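Local coordinates for IMC sub-compartment protein ISP1 (Toxoplasma gondii, PDB 4CHM) that belongs to the inner membrane complex sub-compartment proteins critical for the parasite's replication, and adopts a pleckstrin homology fold, at residues D73-V78 with E88-L93; L104-V109 with T113-L118. One frame throughout, in Å; residues are numbered along the deposited sequence.

Contact 1: D73-V78 with E88-L93; sequences DQLQRV and ESCVAL. With SO4 (sulfate ion), chain G; SO4 (sulfate ion), chain E.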
# COMPACT_ATOMS: atom_id res chain seq x y z
N ASP A 73 14.05 3.43 -6.01
CA ASP A 73 14.34 2.97 -7.40
C ASP A 73 13.19 2.17 -8.08
O ASP A 73 12.92 2.36 -9.26
CB ASP A 73 15.66 2.18 -7.45
CG ASP A 73 16.92 3.11 -7.41
OD1 ASP A 73 16.77 4.35 -7.53
OD2 ASP A 73 18.04 2.57 -7.28
N GLN A 74 12.58 1.26 -7.32
CA GLN A 74 11.36 0.55 -7.72
C GLN A 74 10.22 1.51 -8.12
O GLN A 74 9.66 1.39 -9.15
CB GLN A 74 10.87 -0.37 -6.56
CG GLN A 74 11.79 -1.56 -6.27
CD GLN A 74 11.43 -2.26 -4.98
OE1 GLN A 74 10.73 -1.71 -4.12
NE2 GLN A 74 11.92 -3.49 -4.82
N LEU A 75 9.97 2.50 -7.30
CA LEU A 75 8.91 3.47 -7.57
C LEU A 75 9.22 4.44 -8.74
O LEU A 75 8.33 4.83 -9.50
CB LEU A 75 8.61 4.25 -6.28
CG LEU A 75 7.92 3.41 -5.19
CD1 LEU A 75 7.91 4.20 -3.88
CD2 LEU A 75 6.50 3.04 -5.62
N GLN A 76 10.48 4.77 -8.94
CA GLN A 76 10.93 5.56 -10.08
C GLN A 76 10.60 4.93 -11.45
O GLN A 76 10.40 5.63 -12.37
CB GLN A 76 12.42 5.92 -9.97
CG GLN A 76 12.77 6.85 -8.82
CD GLN A 76 12.44 8.29 -9.08
OE1 GLN A 76 11.42 8.58 -9.61
NE2 GLN A 76 13.34 9.18 -8.77
N ARG A 77 10.46 3.61 -11.52
CA ARG A 77 9.99 2.92 -12.72
C ARG A 77 8.52 3.12 -13.10
O ARG A 77 8.15 2.83 -14.17
CB ARG A 77 10.29 1.44 -12.64
CG ARG A 77 11.76 1.13 -12.84
CD ARG A 77 12.07 -0.32 -12.54
NE ARG A 77 13.46 -0.57 -12.82
CZ ARG A 77 13.98 -1.77 -12.97
NH1 ARG A 77 13.22 -2.81 -12.82
NH2 ARG A 77 15.25 -1.93 -13.23
N VAL A 78 7.71 3.65 -12.21
CA VAL A 78 6.31 3.85 -12.46
C VAL A 78 6.06 5.07 -13.33
O VAL A 78 6.55 6.11 -13.08
CB VAL A 78 5.49 4.02 -11.18
CG1 VAL A 78 4.03 4.07 -11.48
CG2 VAL A 78 5.80 2.95 -10.18
N GLU A 88 8.77 9.18 0.70
CA GLU A 88 9.02 7.79 1.15
C GLU A 88 7.86 7.25 1.95
O GLU A 88 8.06 6.48 2.90
CB GLU A 88 10.33 7.68 1.99
CG GLU A 88 11.58 8.08 1.23
CD GLU A 88 11.85 9.59 1.25
OE1 GLU A 88 11.28 10.33 2.11
OE2 GLU A 88 12.69 10.02 0.43
N SER A 89 6.64 7.65 1.57
CA SER A 89 5.43 7.13 2.21
C SER A 89 4.55 6.26 1.28
O SER A 89 3.44 5.90 1.65
CB SER A 89 4.59 8.29 2.78
OG SER A 89 5.35 8.96 3.77
N CYS A 90 5.05 5.92 0.09
CA CYS A 90 4.24 5.21 -0.90
C CYS A 90 4.59 3.71 -1.03
O CYS A 90 5.77 3.33 -1.04
CB CYS A 90 4.38 5.91 -2.23
SG CYS A 90 3.58 5.07 -3.60
N VAL A 91 3.58 2.85 -1.11
CA VAL A 91 3.76 1.52 -1.66
C VAL A 91 2.84 1.36 -2.87
O VAL A 91 1.62 1.62 -2.78
CB VAL A 91 3.41 0.41 -0.65
CG1 VAL A 91 3.87 -0.93 -1.17
CG2 VAL A 91 4.00 0.69 0.74
N ALA A 92 3.40 0.87 -3.97
CA ALA A 92 2.57 0.52 -5.14
C ALA A 92 2.34 -0.96 -5.21
O ALA A 92 3.28 -1.75 -5.10
CB ALA A 92 3.22 1.01 -6.42
N LEU A 93 1.09 -1.35 -5.46
CA LEU A 93 0.77 -2.74 -5.71
C LEU A 93 0.97 -3.04 -7.16
O LEU A 93 0.24 -2.53 -8.03
CB LEU A 93 -0.69 -3.04 -5.35
CG LEU A 93 -1.24 -2.46 -4.05
CD1 LEU A 93 -2.75 -2.72 -4.03
CD2 LEU A 93 -0.54 -3.08 -2.84
S SO4 G . 16.65 10.17 -8.08
O1 SO4 G . 18.08 10.45 -7.80
O2 SO4 G . 16.43 9.99 -9.56
O3 SO4 G . 15.86 11.34 -7.58
O4 SO4 G . 16.23 8.92 -7.39
S SO4 E . 12.26 -6.23 -1.96
O1 SO4 E . 13.60 -6.28 -1.32
O2 SO4 E . 12.31 -5.27 -3.05
O3 SO4 E . 11.25 -5.81 -0.95
O4 SO4 E . 11.90 -7.55 -2.46
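L75 supplies every close approach from the 73-78 side, setting its two methyls against C90 and A92. From its CB, which points toward the strand, CG continues opposite the carbonyl carbon (chi1 -70°). Neither CB nor CG comes within 4.2 Å of segment 88-93, so the meeting is left to the branch ends. L75 CD1 ends 3.7 Å from the backbone O of C90, touching the strand's main chain. CD2 of L75 lies 3.9 Å from CB of A92 and is also 4.1 Å from SG of C90, so one methyl meets two side chains, two residues apart, on the same face of the strand. The C90 thiol is carried there by a chi1 of 174°, with SG opposite its own backbone N. The two CD2 contacts are apolar, the CD1 contact is a methyl against a carbonyl oxygen, and the segments bury 139 Å² between them. In the pleckstrin homology fold of this protein, the short helix 72-76 lies in the connection between strands 65-69 and 90-95, which are neighbours in the sheet. L75 also packs on L69 of the first strand and on V85 of the connecting loop. Within the segment, V78 N donates to L75 O at 3.0 Å. Away from the strand, two glutamines meet sulfates that probably come from the crystallisation liquor. Q74 NE2 reaches O2 of one at 2.5 Å, a length too short to be taken literally; H70 and K120 also bind this ion. OE1 of Q74 accepts from the backbone N of both H70 and T71, which fixes the rotation of the amide. Q76 NE2 makes a weak bond of 3.2 Å to O4 of the second sulfate, also held by R72.

Contact 2: L104-V109 with T113-L118; sequences LRFDGV and TCFVDL. With SO4 (sulfate ion), chain H.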
# COMPACT_ATOMS: atom_id res chain seq x y z
N LEU A 104 -0.15 3.64 -3.56
CA LEU A 104 -0.87 4.05 -2.35
C LEU A 104 0.06 4.89 -1.53
O LEU A 104 1.22 4.48 -1.26
CB LEU A 104 -1.23 2.84 -1.49
CG LEU A 104 -2.05 1.73 -2.14
CD1 LEU A 104 -2.15 0.56 -1.19
CD2 LEU A 104 -3.41 2.23 -2.52
N ARG A 105 -0.40 6.05 -1.10
CA ARG A 105 0.43 6.88 -0.19
C ARG A 105 -0.15 6.84 1.23
O ARG A 105 -1.31 7.17 1.43
CB ARG A 105 0.50 8.32 -0.68
CG ARG A 105 1.36 9.19 0.26
CD ARG A 105 1.36 10.64 -0.18
NE ARG A 105 2.13 10.85 -1.43
CZ ARG A 105 2.09 12.00 -2.12
NH1 ARG A 105 1.27 12.97 -1.72
NH2 ARG A 105 2.80 12.15 -3.24
N PHE A 106 0.65 6.37 2.18
CA PHE A 106 0.23 6.27 3.57
C PHE A 106 0.50 7.59 4.28
O PHE A 106 1.13 8.47 3.72
CB PHE A 106 0.95 5.09 4.27
CG PHE A 106 0.52 3.75 3.76
CD1 PHE A 106 1.07 3.24 2.58
CD2 PHE A 106 -0.56 3.08 4.35
CE1 PHE A 106 0.58 2.06 2.03
CE2 PHE A 106 -1.04 1.91 3.81
CZ PHE A 106 -0.47 1.39 2.65
N ASP A 107 0.15 7.65 5.56
CA ASP A 107 0.33 8.86 6.37
C ASP A 107 1.79 9.24 6.63
O ASP A 107 2.09 10.37 6.97
CB ASP A 107 -0.41 8.71 7.69
CG ASP A 107 -1.91 8.75 7.52
OD1 ASP A 107 -2.38 8.67 6.37
OD2 ASP A 107 -2.63 8.88 8.54
N GLY A 108 2.70 8.29 6.54
CA GLY A 108 4.11 8.61 6.72
C GLY A 108 4.94 7.35 6.59
O GLY A 108 4.43 6.30 6.16
N VAL A 109 6.23 7.47 6.90
CA VAL A 109 7.19 6.43 6.57
C VAL A 109 6.91 5.15 7.35
O VAL A 109 7.10 4.06 6.84
CB VAL A 109 8.65 6.92 6.80
CG1 VAL A 109 9.65 5.83 6.43
CG2 VAL A 109 8.91 8.16 5.96
N THR A 113 6.24 1.56 5.85
CA THR A 113 7.13 0.47 6.16
C THR A 113 6.42 -0.74 6.72
O THR A 113 6.64 -1.83 6.25
CB THR A 113 8.25 0.88 7.13
OG1 THR A 113 8.97 1.97 6.60
CG2 THR A 113 9.18 -0.25 7.33
N CYS A 114 5.52 -0.52 7.66
CA CYS A 114 4.70 -1.62 8.23
C CYS A 114 3.86 -2.33 7.22
O CYS A 114 3.63 -3.52 7.35
CB CYS A 114 3.77 -1.13 9.35
SG CYS A 114 4.64 -0.73 10.85
N PHE A 115 3.28 -1.57 6.29
CA PHE A 115 2.44 -2.17 5.27
C PHE A 115 3.18 -3.21 4.47
O PHE A 115 2.60 -4.26 4.10
CB PHE A 115 1.89 -1.12 4.30
CG PHE A 115 0.88 -1.69 3.32
CD1 PHE A 115 -0.38 -2.10 3.77
CD2 PHE A 115 1.14 -1.73 1.98
CE1 PHE A 115 -1.36 -2.56 2.88
CE2 PHE A 115 0.20 -2.26 1.08
CZ PHE A 115 -1.06 -2.66 1.53
N VAL A 116 4.41 -2.88 4.08
CA VAL A 116 5.21 -3.81 3.27
C VAL A 116 5.42 -5.14 4.00
O VAL A 116 5.17 -6.20 3.45
CB VAL A 116 6.57 -3.18 2.81
CG1 VAL A 116 7.48 -4.22 2.19
CG2 VAL A 116 6.30 -2.07 1.78
N ASP A 117 5.79 -5.07 5.27
CA ASP A 117 5.92 -6.25 6.11
C ASP A 117 4.63 -7.02 6.32
O ASP A 117 4.61 -8.20 6.18
CB ASP A 117 6.47 -5.87 7.46
CG ASP A 117 7.83 -5.29 7.38
OD1 ASP A 117 8.68 -5.86 6.71
OD2 ASP A 117 8.06 -4.26 7.97
N LEU A 118 3.55 -6.33 6.62
CA LEU A 118 2.28 -6.97 6.83
C LEU A 118 1.77 -7.70 5.59
O LEU A 118 1.24 -8.77 5.69
CB LEU A 118 1.24 -5.95 7.28
CG LEU A 118 -0.17 -6.49 7.51
CD1 LEU A 118 -0.20 -7.51 8.61
CD2 LEU A 118 -1.17 -5.38 7.75
S SO4 H . 2.65 15.97 -3.11
O1 SO4 H . 3.45 16.07 -1.83
O2 SO4 H . 3.32 15.04 -4.12
O3 SO4 H . 2.47 17.32 -3.72
O4 SO4 H . 1.25 15.49 -2.86
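One face of the F115 ring takes the tip of F106, whose CZ stands 3.4 Å from F115 CG and is displaced toward the rim. The planes are inclined at 38° with centroids 4.8 Å apart, an oblique pair rather than a stack or a T. F115 CB in turn lies 4.3 Å from the F106 centroid, an off-centre CH-pi contact, while L104 CD1 approaches F115 CE2 obliquely at 4.3 Å. With CG opposite the backbone N (chi1 -173°), the F115 ring is directed at F106 and at L104 of the strand. The third flat group, the R105 guanidinium, has O4 of a sulfate, probably from the crystallisation liquor, at its edge and in its plane, with NH1 donating to it at 2.8 Å; NH2 donates to O2. Its NE is salt-bridged to D87.

At the start of the helix, after G108 at the N-cap, V109 O accepts from both T113 N and T113 OG1, each at 2.8 Å. The donors arrive from opposite faces of the carbonyl plane, the hydroxyl well above it. L16, V91 and L93 also touch F115. A C-terminal helix that follows the seventh strand and closes one end of the bent antiparallel sheet is characteristic of the pleckstrin homology fold.

Contact 1 closes before contact 2 opens along the chain, and their centres are 11 Å apart. Each uses one of two consecutive antiparallel strands, 90-95 and 101-105, which are neighbours in the same sheet. Probable backbone hydrogen bonds join them directly: V91 O to L104 N at 2.8 Å and S89 O to F106 N at 2.9 Å. C90 SG also packs on L104 O at 3.4 Å. On strand 90-95, C90 and A92 meet helix 72-76 through L75, whereas V91 and L93 meet helix 109-125 through F115. The two contacts pack a short helix and the C-terminal helix on opposite faces of strand 90-95 and its surroundings, within one pleckstrin homology domain.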